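Local coordinates for CRISPR-associated protein, Cse1 family (Acidimicrobium ferrooxidans, PDB 4H3T) that probably serves as the large Cse1 subunit of a type I-E Cascade complex, which recognises invading DNA in CRISPR immunity, at residues A64-D74 with N217-I227; R295-M305 with A338-L346. The protein carries 1 engineered substitution. One frame throughout, in Å; residues are numbered along the deposited sequence.

Contact 1 (A64-D74 with N217-I227); sequences AYRILRGPKDD and NLVPWQYRNLI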
loop_
_atom_site.group_PDB
_atom_site.type_symbol
_atom_site.label_atom_id
_atom_site.label_comp_id
_atom_site.label_asym_id
_atom_site.label_seq_id
_atom_site.Cartn_x
_atom_site.Cartn_y
_atom_site.Cartn_z
ATOM N N ALA A 64 -2.152 -14.662 -13.563
ATOM C CA ALA A 64 -1.645 -15.931 -13.014
ATOM C C ALA A 64 -2.766 -16.923 -12.729
ATOM O O ALA A 64 -2.650 -18.071 -13.158
ATOM C CB ALA A 64 -0.836 -15.692 -11.762
ATOM N N TYR A 65 -3.871 -16.488 -12.061
ATOM C CA TYR A 65 -4.996 -17.402 -11.789
ATOM C C TYR A 65 -5.581 -17.999 -13.075
ATOM O O TYR A 65 -6.003 -19.180 -13.106
ATOM C CB TYR A 65 -6.107 -16.675 -11.019
ATOM C CG TYR A 65 -5.847 -16.527 -9.552
ATOM C CD1 TYR A 65 -5.898 -17.633 -8.699
ATOM C CD2 TYR A 65 -5.740 -15.263 -8.975
ATOM C CE1 TYR A 65 -5.803 -17.484 -7.313
ATOM C CE2 TYR A 65 -5.655 -15.099 -7.609
ATOM C CZ TYR A 65 -5.679 -16.211 -6.769
ATOM O OH TYR A 65 -5.528 -16.007 -5.405
ATOM N N ARG A 66 -5.600 -17.194 -14.154
ATOM C CA ARG A 66 -6.154 -17.646 -15.442
ATOM C C ARG A 66 -5.173 -18.531 -16.173
ATOM O O ARG A 66 -5.611 -19.528 -16.786
ATOM C CB ARG A 66 -6.581 -16.462 -16.337
ATOM C CG ARG A 66 -7.685 -15.551 -15.768
ATOM C CD ARG A 66 -8.946 -16.356 -15.444
ATOM N NE ARG A 66 -9.559 -16.853 -16.676
ATOM C CZ ARG A 66 -10.464 -17.825 -16.761
ATOM N NH1 ARG A 66 -10.844 -18.495 -15.672
ATOM N NH2 ARG A 66 -11.002 -18.130 -17.928
ATOM N N ILE A 67 -3.865 -18.185 -16.164
ATOM C CA ILE A 67 -2.876 -19.040 -16.850
ATOM C C ILE A 67 -2.777 -20.383 -16.114
ATOM O O ILE A 67 -2.712 -21.423 -16.738
ATOM C CB ILE A 67 -1.486 -18.349 -16.924
ATOM C CG1 ILE A 67 -1.468 -17.182 -17.930
ATOM C CG2 ILE A 67 -0.400 -19.364 -17.265
ATOM C CD1 ILE A 67 -0.323 -16.181 -17.711
ATOM N N LEU A 68 -2.668 -20.355 -14.785
ATOM C CA LEU A 68 -2.479 -21.590 -14.030
ATOM C C LEU A 68 -3.797 -22.369 -13.810
ATOM O O LEU A 68 -3.759 -23.524 -13.345
ATOM C CB LEU A 68 -1.843 -21.194 -12.671
ATOM C CG LEU A 68 -0.459 -20.484 -12.798
ATOM C CD1 LEU A 68 -0.012 -19.940 -11.447
ATOM C CD2 LEU A 68 0.616 -21.404 -13.328
ATOM N N ARG A 69 -4.972 -21.737 -14.072
ATOM C CA ARG A 69 -6.286 -22.345 -13.841
ATOM C C ARG A 69 -6.307 -22.796 -12.393
ATOM O O ARG A 69 -6.777 -23.846 -12.049
ATOM C CB ARG A 69 -6.555 -23.484 -14.840
ATOM C CG ARG A 69 -6.499 -22.912 -16.259
ATOM C CD ARG A 69 -6.941 -23.845 -17.366
ATOM N NE ARG A 69 -8.303 -24.351 -17.163
ATOM C CZ ARG A 69 -9.438 -23.674 -17.369
ATOM N NH1 ARG A 69 -10.614 -24.259 -17.150
ATOM N NH2 ARG A 69 -9.407 -22.402 -17.775
ATOM N N GLY A 70 -5.862 -21.926 -11.532
ATOM C CA GLY A 70 -5.737 -22.262 -10.133
ATOM C C GLY A 70 -4.703 -21.345 -9.533
ATOM O O GLY A 70 -4.384 -20.324 -10.134
ATOM N N PRO A 71 -4.240 -21.627 -8.305
ATOM C CA PRO A 71 -4.455 -22.877 -7.523
ATOM C C PRO A 71 -5.826 -22.944 -6.853
ATOM O O PRO A 71 -6.295 -21.993 -6.235
ATOM C CB PRO A 71 -3.326 -22.819 -6.494
ATOM C CG PRO A 71 -3.103 -21.341 -6.263
ATOM C CD PRO A 71 -3.241 -20.750 -7.655
ATOM N N LYS A 72 -6.477 -24.074 -6.972
ATOM C CA LYS A 72 -7.783 -24.252 -6.345
ATOM C C LYS A 72 -7.633 -24.597 -4.884
ATOM O O LYS A 72 -8.567 -24.367 -4.113
ATOM C CB LYS A 72 -8.596 -25.376 -7.058
ATOM C CG LYS A 72 -8.314 -26.765 -6.635
ATOM C CD LYS A 72 -9.140 -27.715 -7.485
ATOM C CE LYS A 72 -8.997 -29.147 -7.051
ATOM N NZ LYS A 72 -9.951 -30.010 -7.799
ATOM N N ASP A 73 -6.504 -25.221 -4.512
ATOM C CA ASP A 73 -6.326 -25.774 -3.163
ATOM C C ASP A 73 -4.855 -25.802 -2.767
ATOM O O ASP A 73 -3.987 -25.395 -3.552
ATOM C CB ASP A 73 -6.934 -27.193 -3.083
ATOM C CG ASP A 73 -6.398 -28.224 -4.075
ATOM O OD1 ASP A 73 -5.362 -27.965 -4.695
ATOM O OD2 ASP A 73 -7.057 -29.249 -4.268
ATOM N N ASP A 74 -4.596 -26.264 -1.542
ATOM C CA ASP A 74 -3.249 -26.341 -0.990
ATOM C C ASP A 74 -2.359 -27.294 -1.761
ATOM O O ASP A 74 -1.178 -26.999 -1.862
ATOM C CB ASP A 74 -3.256 -26.758 0.490
ATOM C CG ASP A 74 -3.840 -25.677 1.377
ATOM O OD1 ASP A 74 -3.362 -24.531 1.302
ATOM O OD2 ASP A 74 -4.750 -25.984 2.160
ATOM N N ASN A 217 1.016 -14.458 -2.930
ATOM C CA ASN A 217 -0.227 -13.715 -3.124
ATOM C C ASN A 217 -1.339 -14.531 -3.792
ATOM O O ASN A 217 -2.498 -14.055 -3.824
ATOM C CB ASN A 217 0.034 -12.444 -3.941
ATOM C CG ASN A 217 0.654 -11.372 -3.134
ATOM O OD1 ASN A 217 -0.057 -10.661 -2.477
ATOM N ND2 ASN A 217 1.977 -11.291 -3.087
ATOM N N LEU A 218 -1.003 -15.701 -4.338
ATOM C CA LEU A 218 -1.960 -16.567 -5.014
ATOM C C LEU A 218 -2.615 -17.460 -3.997
ATOM O O LEU A 218 -2.464 -18.657 -3.996
ATOM C CB LEU A 218 -1.332 -17.349 -6.149
ATOM C CG LEU A 218 -1.006 -16.507 -7.391
ATOM C CD1 LEU A 218 0.008 -17.273 -8.246
ATOM C CD2 LEU A 218 -2.247 -16.127 -8.140
ATOM N N VAL A 219 -3.481 -16.844 -3.204
ATOM C CA VAL A 219 -4.224 -17.563 -2.206
ATOM C C VAL A 219 -5.125 -18.626 -2.933
ATOM O O VAL A 219 -5.927 -18.252 -3.836
ATOM C CB VAL A 219 -5.096 -16.610 -1.340
ATOM C CG1 VAL A 219 -5.820 -17.396 -0.250
ATOM C CG2 VAL A 219 -4.279 -15.448 -0.747
ATOM N N PRO A 220 -5.073 -19.898 -2.523
ATOM C CA PRO A 220 -5.927 -20.885 -3.186
ATOM C C PRO A 220 -7.421 -20.594 -2.977
ATOM O O PRO A 220 -7.814 -20.075 -1.920
ATOM C CB PRO A 220 -5.482 -22.202 -2.553
ATOM C CG PRO A 220 -4.059 -21.992 -2.270
ATOM C CD PRO A 220 -4.090 -20.578 -1.673
ATOM N N TRP A 221 -8.248 -20.926 -4.006
ATOM C CA TRP A 221 -9.696 -20.674 -3.996
ATOM C C TRP A 221 -10.402 -21.372 -2.811
ATOM O O TRP A 221 -11.415 -20.879 -2.334
ATOM C CB TRP A 221 -10.322 -21.154 -5.308
ATOM C CG TRP A 221 -9.806 -20.468 -6.529
ATOM C CD1 TRP A 221 -9.220 -19.235 -6.612
ATOM C CD2 TRP A 221 -9.764 -21.023 -7.842
ATOM N NE1 TRP A 221 -8.842 -18.981 -7.905
ATOM C CE2 TRP A 221 -9.243 -20.027 -8.696
ATOM C CE3 TRP A 221 -10.223 -22.227 -8.401
ATOM C CZ2 TRP A 221 -9.076 -20.240 -10.054
ATOM C CZ3 TRP A 221 -10.061 -22.431 -9.759
ATOM C CH2 TRP A 221 -9.444 -21.464 -10.556
ATOM N N GLN A 222 -9.842 -22.484 -2.311
ATOM C CA GLN A 222 -10.375 -23.216 -1.163
ATOM C C GLN A 222 -10.418 -22.356 0.113
ATOM O O GLN A 222 -11.223 -22.622 0.982
ATOM C CB GLN A 222 -9.507 -24.463 -0.933
ATOM C CG GLN A 222 -10.000 -25.502 0.022
ATOM C CD GLN A 222 -8.940 -26.585 0.272
ATOM O OE1 GLN A 222 -7.724 -26.435 0.005
ATOM N NE2 GLN A 222 -9.341 -27.622 0.961
ATOM N N TYR A 223 -9.601 -21.293 0.221
ATOM C CA TYR A 223 -9.668 -20.386 1.370
ATOM C C TYR A 223 -10.846 -19.415 1.230
ATOM O O TYR A 223 -10.645 -18.215 1.020
ATOM C CB TYR A 223 -8.363 -19.590 1.513
ATOM C CG TYR A 223 -7.186 -20.428 1.959
ATOM C CD1 TYR A 223 -6.862 -20.546 3.305
ATOM C CD2 TYR A 223 -6.407 -21.113 1.040
ATOM C CE1 TYR A 223 -5.820 -21.373 3.729
ATOM C CE2 TYR A 223 -5.364 -21.944 1.451
ATOM C CZ TYR A 223 -4.997 -21.972 2.789
ATOM O OH TYR A 223 -3.941 -22.736 3.217
ATOM N N ARG A 224 -12.065 -19.920 1.343
ATOM C CA ARG A 224 -13.282 -19.115 1.154
ATOM C C ARG A 224 -13.422 -18.020 2.222
ATOM O O ARG A 224 -14.108 -17.034 2.006
ATOM C CB ARG A 224 -14.528 -19.999 1.150
ATOM C CG ARG A 224 -14.598 -20.997 -0.018
ATOM C CD ARG A 224 -15.689 -20.638 -1.013
ATOM N NE ARG A 224 -16.965 -20.327 -0.350
ATOM C CZ ARG A 224 -17.907 -19.504 -0.815
ATOM N NH1 ARG A 224 -17.757 -18.896 -1.995
ATOM N NH2 ARG A 224 -19.011 -19.283 -0.107
ATOM N N ASN A 225 -12.765 -18.193 3.347
ATOM C CA ASN A 225 -12.691 -17.172 4.406
ATOM C C ASN A 225 -11.766 -16.030 4.091
ATOM O O ASN A 225 -11.860 -14.987 4.740
ATOM C CB ASN A 225 -12.204 -17.809 5.730
ATOM C CG ASN A 225 -10.902 -18.653 5.597
ATOM O OD1 ASN A 225 -10.735 -19.470 4.638
ATOM N ND2 ASN A 225 -9.960 -18.521 6.569
ATOM N N LEU A 226 -10.818 -16.226 3.139
ATOM C CA LEU A 226 -9.810 -15.248 2.778
ATOM C C LEU A 226 -10.021 -14.575 1.423
ATOM O O LEU A 226 -9.561 -13.439 1.241
ATOM C CB LEU A 226 -8.456 -15.952 2.782
ATOM C CG LEU A 226 -8.054 -16.679 4.064
ATOM C CD1 LEU A 226 -6.594 -17.148 3.942
ATOM C CD2 LEU A 226 -8.297 -15.792 5.386
ATOM N N ILE A 227 -10.572 -15.285 0.430
ATOM C CA ILE A 227 -10.817 -14.729 -0.915
ATOM C C ILE A 227 -12.063 -15.316 -1.546
ATOM O O ILE A 227 -12.554 -16.328 -1.086
ATOM C CB ILE A 227 -9.634 -15.026 -1.889
ATOM C CG1 ILE A 227 -9.358 -16.574 -2.092
ATOM C CG2 ILE A 227 -8.421 -14.370 -1.519
ATOM C CD1 ILE A 227 -8.799 -16.830 -3.537
HETATM O O HOH W 1 -4.965 -13.425 -4.480
#

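Contact 2 (R295-M305 with A338-L346); sequences RDVDPHVGWRM and AEEQRAGVL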
loop_
_atom_site.group_PDB
_atom_site.type_symbol
_atom_site.label_atom_id
_atom_site.label_comp_id
_atom_site.label_asym_id
_atom_site.label_seq_id
_atom_site.Cartn_x
_atom_site.Cartn_y
_atom_site.Cartn_z
ATOM N N ARG A 295 -15.142 -6.834 0.640
ATOM C CA ARG A 295 -14.623 -7.380 1.881
ATOM C C ARG A 295 -14.543 -8.922 1.801
ATOM O O ARG A 295 -13.555 -9.512 2.251
ATOM C CB ARG A 295 -15.458 -6.861 3.055
ATOM C CG ARG A 295 -15.249 -7.604 4.313
ATOM C CD ARG A 295 -15.780 -6.836 5.499
ATOM N NE ARG A 295 -15.682 -7.667 6.684
ATOM C CZ ARG A 295 -16.533 -8.626 7.052
ATOM N NH1 ARG A 295 -17.607 -8.901 6.315
ATOM N NH2 ARG A 295 -16.330 -9.297 8.167
ATOM N N ASP A 296 -15.497 -9.549 1.151
ATOM C CA ASP A 296 -15.467 -11.007 0.976
ATOM C C ASP A 296 -14.436 -11.453 -0.041
ATOM O O ASP A 296 -13.978 -12.583 0.020
ATOM C CB ASP A 296 -16.839 -11.519 0.520
ATOM C CG ASP A 296 -17.960 -11.382 1.574
ATOM O OD1 ASP A 296 -17.639 -11.309 2.798
ATOM O OD2 ASP A 296 -19.147 -11.320 1.173
ATOM N N VAL A 297 -14.133 -10.628 -1.026
ATOM C CA VAL A 297 -13.293 -11.026 -2.139
ATOM C C VAL A 297 -11.789 -10.804 -1.943
ATOM O O VAL A 297 -10.985 -11.642 -2.346
ATOM C CB VAL A 297 -13.771 -10.249 -3.404
ATOM C CG1 VAL A 297 -12.861 -10.484 -4.606
ATOM C CG2 VAL A 297 -15.223 -10.608 -3.751
ATOM N N ASP A 298 -11.424 -9.640 -1.447
ATOM C CA ASP A 298 -10.078 -9.086 -1.598
ATOM C C ASP A 298 -9.105 -9.470 -0.486
ATOM O O ASP A 298 -9.303 -9.089 0.667
ATOM C CB ASP A 298 -10.214 -7.577 -1.695
ATOM C CG ASP A 298 -9.010 -6.801 -2.244
ATOM O OD1 ASP A 298 -7.875 -7.329 -2.199
ATOM O OD2 ASP A 298 -9.204 -5.669 -2.679
ATOM N N PRO A 299 -8.007 -10.151 -0.858
ATOM C CA PRO A 299 -7.033 -10.566 0.140
ATOM C C PRO A 299 -6.047 -9.489 0.581
ATOM O O PRO A 299 -5.198 -9.784 1.431
ATOM C CB PRO A 299 -6.268 -11.681 -0.609
ATOM C CG PRO A 299 -6.233 -11.198 -2.017
ATOM C CD PRO A 299 -7.580 -10.575 -2.231
ATOM N N HIS A 300 -6.012 -8.338 -0.069
ATOM C CA HIS A 300 -4.976 -7.312 0.190
ATOM C C HIS A 300 -5.426 -6.162 1.130
ATOM O O HIS A 300 -4.781 -5.109 1.159
ATOM C CB HIS A 300 -4.509 -6.689 -1.126
ATOM C CG HIS A 300 -3.779 -7.669 -2.001
ATOM N ND1 HIS A 300 -4.063 -7.791 -3.356
ATOM C CD2 HIS A 300 -2.796 -8.524 -1.676
ATOM C CE1 HIS A 300 -3.256 -8.757 -3.794
ATOM N NE2 HIS A 300 -2.444 -9.186 -2.810
ATOM N N VAL A 301 -6.537 -6.325 1.816
ATOM C CA VAL A 301 -7.071 -5.262 2.691
ATOM C C VAL A 301 -7.587 -5.883 4.015
ATOM O O VAL A 301 -8.313 -6.855 3.974
ATOM C CB VAL A 301 -8.156 -4.438 1.931
ATOM C CG1 VAL A 301 -9.189 -5.318 1.230
ATOM C CG2 VAL A 301 -8.854 -3.375 2.837
ATOM N N GLY A 302 -7.231 -5.261 5.143
ATOM C CA GLY A 302 -7.722 -5.590 6.474
ATOM C C GLY A 302 -8.879 -4.652 6.771
ATOM O O GLY A 302 -9.030 -3.618 6.098
ATOM N N TRP A 303 -9.734 -5.023 7.731
ATOM C CA TRP A 303 -10.964 -4.277 8.045
ATOM C C TRP A 303 -11.132 -4.037 9.513
ATOM O O TRP A 303 -10.602 -4.770 10.342
ATOM C CB TRP A 303 -12.218 -5.039 7.534
ATOM C CG TRP A 303 -12.176 -5.290 6.057
ATOM C CD1 TRP A 303 -11.580 -6.348 5.429
ATOM C CD2 TRP A 303 -12.649 -4.426 5.018
ATOM N NE1 TRP A 303 -11.639 -6.185 4.069
ATOM C CE2 TRP A 303 -12.292 -5.019 3.782
ATOM C CE3 TRP A 303 -13.342 -3.206 5.001
ATOM C CZ2 TRP A 303 -12.607 -4.427 2.544
ATOM C CZ3 TRP A 303 -13.700 -2.653 3.775
ATOM C CH2 TRP A 303 -13.293 -3.247 2.569
ATOM N N ARG A 304 -11.794 -2.928 9.823
ATOM C CA ARG A 304 -12.200 -2.571 11.178
ATOM C C ARG A 304 -13.698 -2.450 11.152
ATOM O O ARG A 304 -14.248 -1.780 10.274
ATOM C CB ARG A 304 -11.530 -1.241 11.611
ATOM C CG ARG A 304 -12.058 -0.630 12.885
ATOM C CD ARG A 304 -11.254 0.607 13.256
ATOM N NE ARG A 304 -11.385 1.712 12.286
ATOM C CZ ARG A 304 -12.405 2.575 12.222
ATOM N NH1 ARG A 304 -13.436 2.463 13.050
ATOM N NH2 ARG A 304 -12.398 3.554 11.336
HETATM N N MSE A 305 -14.346 -2.965 12.151
HETATM C CA MSE A 305 -15.804 -2.812 12.260
HETATM C C MSE A 305 -16.105 -1.397 12.754
HETATM O O MSE A 305 -15.671 -1.042 13.832
HETATM C CB MSE A 305 -16.394 -3.858 13.205
HETATM C CG MSE A 305 -17.933 -3.796 13.204
HETATM SE SE MSE A 305 -18.648 -4.778 14.598
HETATM C CE MSE A 305 -18.430 -3.463 15.942
ATOM N N ALA A 338 -10.099 -6.727 18.820
ATOM C CA ALA A 338 -11.334 -7.481 18.665
ATOM C C ALA A 338 -12.186 -6.986 17.505
ATOM O O ALA A 338 -12.968 -7.759 16.976
ATOM C CB ALA A 338 -12.147 -7.400 19.949
ATOM N N GLU A 339 -12.087 -5.716 17.125
ATOM C CA GLU A 339 -12.919 -5.208 16.035
ATOM C C GLU A 339 -12.157 -5.150 14.686
ATOM O O GLU A 339 -12.685 -4.580 13.742
ATOM C CB GLU A 339 -13.451 -3.797 16.420
ATOM C CG GLU A 339 -14.532 -3.921 17.506
ATOM C CD GLU A 339 -15.197 -2.644 17.992
ATOM O OE1 GLU A 339 -14.819 -1.545 17.523
ATOM O OE2 GLU A 339 -16.110 -2.749 18.846
ATOM N N GLU A 340 -10.970 -5.787 14.601
ATOM C CA GLU A 340 -10.062 -5.703 13.462
ATOM C C GLU A 340 -9.837 -7.070 12.853
ATOM O O GLU A 340 -9.732 -8.044 13.584
ATOM C CB GLU A 340 -8.726 -5.153 13.911
ATOM C CG GLU A 340 -8.681 -3.701 14.399
ATOM C CD GLU A 340 -7.269 -3.279 14.782
ATOM O OE1 GLU A 340 -6.546 -4.092 15.407
ATOM O OE2 GLU A 340 -6.901 -2.114 14.508
ATOM N N GLN A 341 -9.648 -7.141 11.552
ATOM C CA GLN A 341 -9.430 -8.406 10.849
ATOM C C GLN A 341 -8.321 -8.167 9.830
ATOM O O GLN A 341 -8.447 -7.292 8.947
ATOM C CB GLN A 341 -10.823 -8.759 10.262
ATOM C CG GLN A 341 -11.084 -9.799 9.169
ATOM C CD GLN A 341 -12.322 -9.343 8.306
ATOM O OE1 GLN A 341 -13.235 -8.498 8.708
ATOM N NE2 GLN A 341 -12.340 -9.805 7.068
ATOM N N ARG A 342 -7.221 -8.903 9.950
ATOM C CA ARG A 342 -6.081 -8.725 9.068
ATOM C C ARG A 342 -6.421 -9.094 7.588
ATOM O O ARG A 342 -7.423 -9.758 7.290
ATOM C CB ARG A 342 -4.838 -9.522 9.561
ATOM C CG ARG A 342 -4.931 -11.018 9.368
ATOM C CD ARG A 342 -3.758 -11.803 9.969
ATOM N NE ARG A 342 -3.382 -11.349 11.306
ATOM C CZ ARG A 342 -2.302 -11.721 11.973
ATOM N NH1 ARG A 342 -1.504 -12.666 11.487
ATOM N NH2 ARG A 342 -2.042 -11.200 13.156
ATOM N N ALA A 343 -5.616 -8.546 6.676
ATOM C CA ALA A 343 -5.679 -8.850 5.239
ATOM C C ALA A 343 -5.618 -10.349 5.047
ATOM O O ALA A 343 -4.814 -11.027 5.682
ATOM C CB ALA A 343 -4.551 -8.182 4.499
ATOM N N GLY A 344 -6.490 -10.885 4.192
ATOM C CA GLY A 344 -6.562 -12.339 4.019
ATOM C C GLY A 344 -5.250 -12.939 3.546
ATOM O O GLY A 344 -4.919 -14.067 3.869
ATOM N N VAL A 345 -4.448 -12.147 2.826
ATOM C CA VAL A 345 -3.124 -12.611 2.329
ATOM C C VAL A 345 -2.175 -12.890 3.501
ATOM O O VAL A 345 -1.362 -13.827 3.442
ATOM C CB VAL A 345 -2.500 -11.637 1.281
ATOM C CG1 VAL A 345 -1.957 -10.352 1.881
ATOM C CG2 VAL A 345 -1.419 -12.361 0.512
ATOM N N LEU A 346 -2.310 -12.110 4.599
ATOM C CA LEU A 346 -1.470 -12.343 5.752
ATOM C C LEU A 346 -1.876 -13.630 6.495
ATOM O O LEU A 346 -1.002 -14.340 7.005
ATOM C CB LEU A 346 -1.519 -11.109 6.664
ATOM C CG LEU A 346 -0.930 -9.807 6.023
ATOM C CD1 LEU A 346 -0.934 -8.683 7.079
ATOM C CD2 LEU A 346 0.437 -10.009 5.480
HETATM O O HOH W 2 -9.600 -9.139 6.027
#

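Contact 1 (A64-D74 with N217-I227)
Y65 reaches from the last turn of helix 52-68 into the loop 217-227, and its ring meets L218, V219 and W221. CB sets the direction: with chi1 at -79°, CG lies anti to the carbonyl carbon, and the ring projects from the flank of the helix toward the loop. Over one face sits a single methyl, L218 CD2, 3.5 Å from the Y65 ring centroid and almost on its normal, a CH-pi contact; A64 CB touches both methyls of L218, and CD1 goes on to L68 CD1. From the other side of the ring plane W221 comes in obliquely past CD1 and CE1, its NE1 3.3 Å from Y65 CD1. The Y65 ring and the five-membered ring of W221 are inclined by only 24°, yet slid so far apart that they barely overlap. At the tip, Y65 OH donates to V219 O at 2.8 Å and accepts from a water that also donates to N217 O. A phenylalanine here would probably leave V219 O without this donor and the water without one of its two acceptors.

Beyond the helix the chain makes a tight link to helix 74-82: R69 leaves helical geometry with positive phi, G70 has backbone angles that a beta carbon would not tolerate, P71 follows a cis peptide, and D73 is the N-cap, its OD1 accepting from E76 N. A type I turn, P220 to Y223, docks on this link. W221 N donates to P71 O (3.1 Å, 158° at the hydrogen) and Q222 N to K72 O (2.9 Å), while G70 CA and P71 O lie over the same face of the W221 indole. Farther out, Y223 OH donates to the syn lone pair of D74 OD1 at 2.7 Å, with ring and carboxylate planes nearly perpendicular.

Contact 2 (R295-M305 with A338-L346)
Q341 OE1 is gripped side-on by two nitrogens of R295, NE at 3.3 Å and NH2 at 3.2 Å. Guanidinium and amide planes stand 86° apart, so the two bonds differ: NE lies in the plane of the Q341 carbonyl, on a lone pair, whereas NH2 comes from above it. An extended chain from CG to NE carries the R295 guanidinium to Q341, while Q341 bends at chi2 (-148°) and runs alongside W303.

Beneath these side chains lies an antiparallel ladder. W303 and Q341 form a hydrogen-bonded pair, W303 N to Q341 O at 2.9 Å and Q341 N to W303 O at 2.8 Å; R304 and E340 are the non-hydrogen-bonded pair, and M305 N reaches E339 O at 2.8 Å. Strand 340-341 is thereby an outer strand of a three-stranded sheet centred on 303-309.

The W303 indole is held between R295 CB on one face and V301 CG2 on the other, and R295 has a cation-pi partner in Y315. Where helix 344-350 starts, V345 N donates to P299 O at 2.8 Å. The loop at P299 is shaped by an Asx turn, H300 N to D298 OD1, and D298 is itself salt-bridged to R58.

Contact 2 is the more buried, its centre about 14 Å from the centre of the chain against about 22 Å for the partly buried contact 1. Their chemistry also differs: contact 1 joins a helix end and interhelical link to an irregular loop mainly through ring faces, a tyrosine hydroxyl and scattered turn amides, whereas contact 2 combines a short antiparallel ladder with a loop packed on a helix start. Helix 344-350, which begins in contact 2, also packs on the loop of contact 1, N217 on V345, V219 and P220 on F348. Their centres lie about 17 Å apart; N217 OD1 is 2.8 Å from H300 NE2, a probable hydrogen bond, and I227 CG2 packs at 3.6 Å on P299 CB.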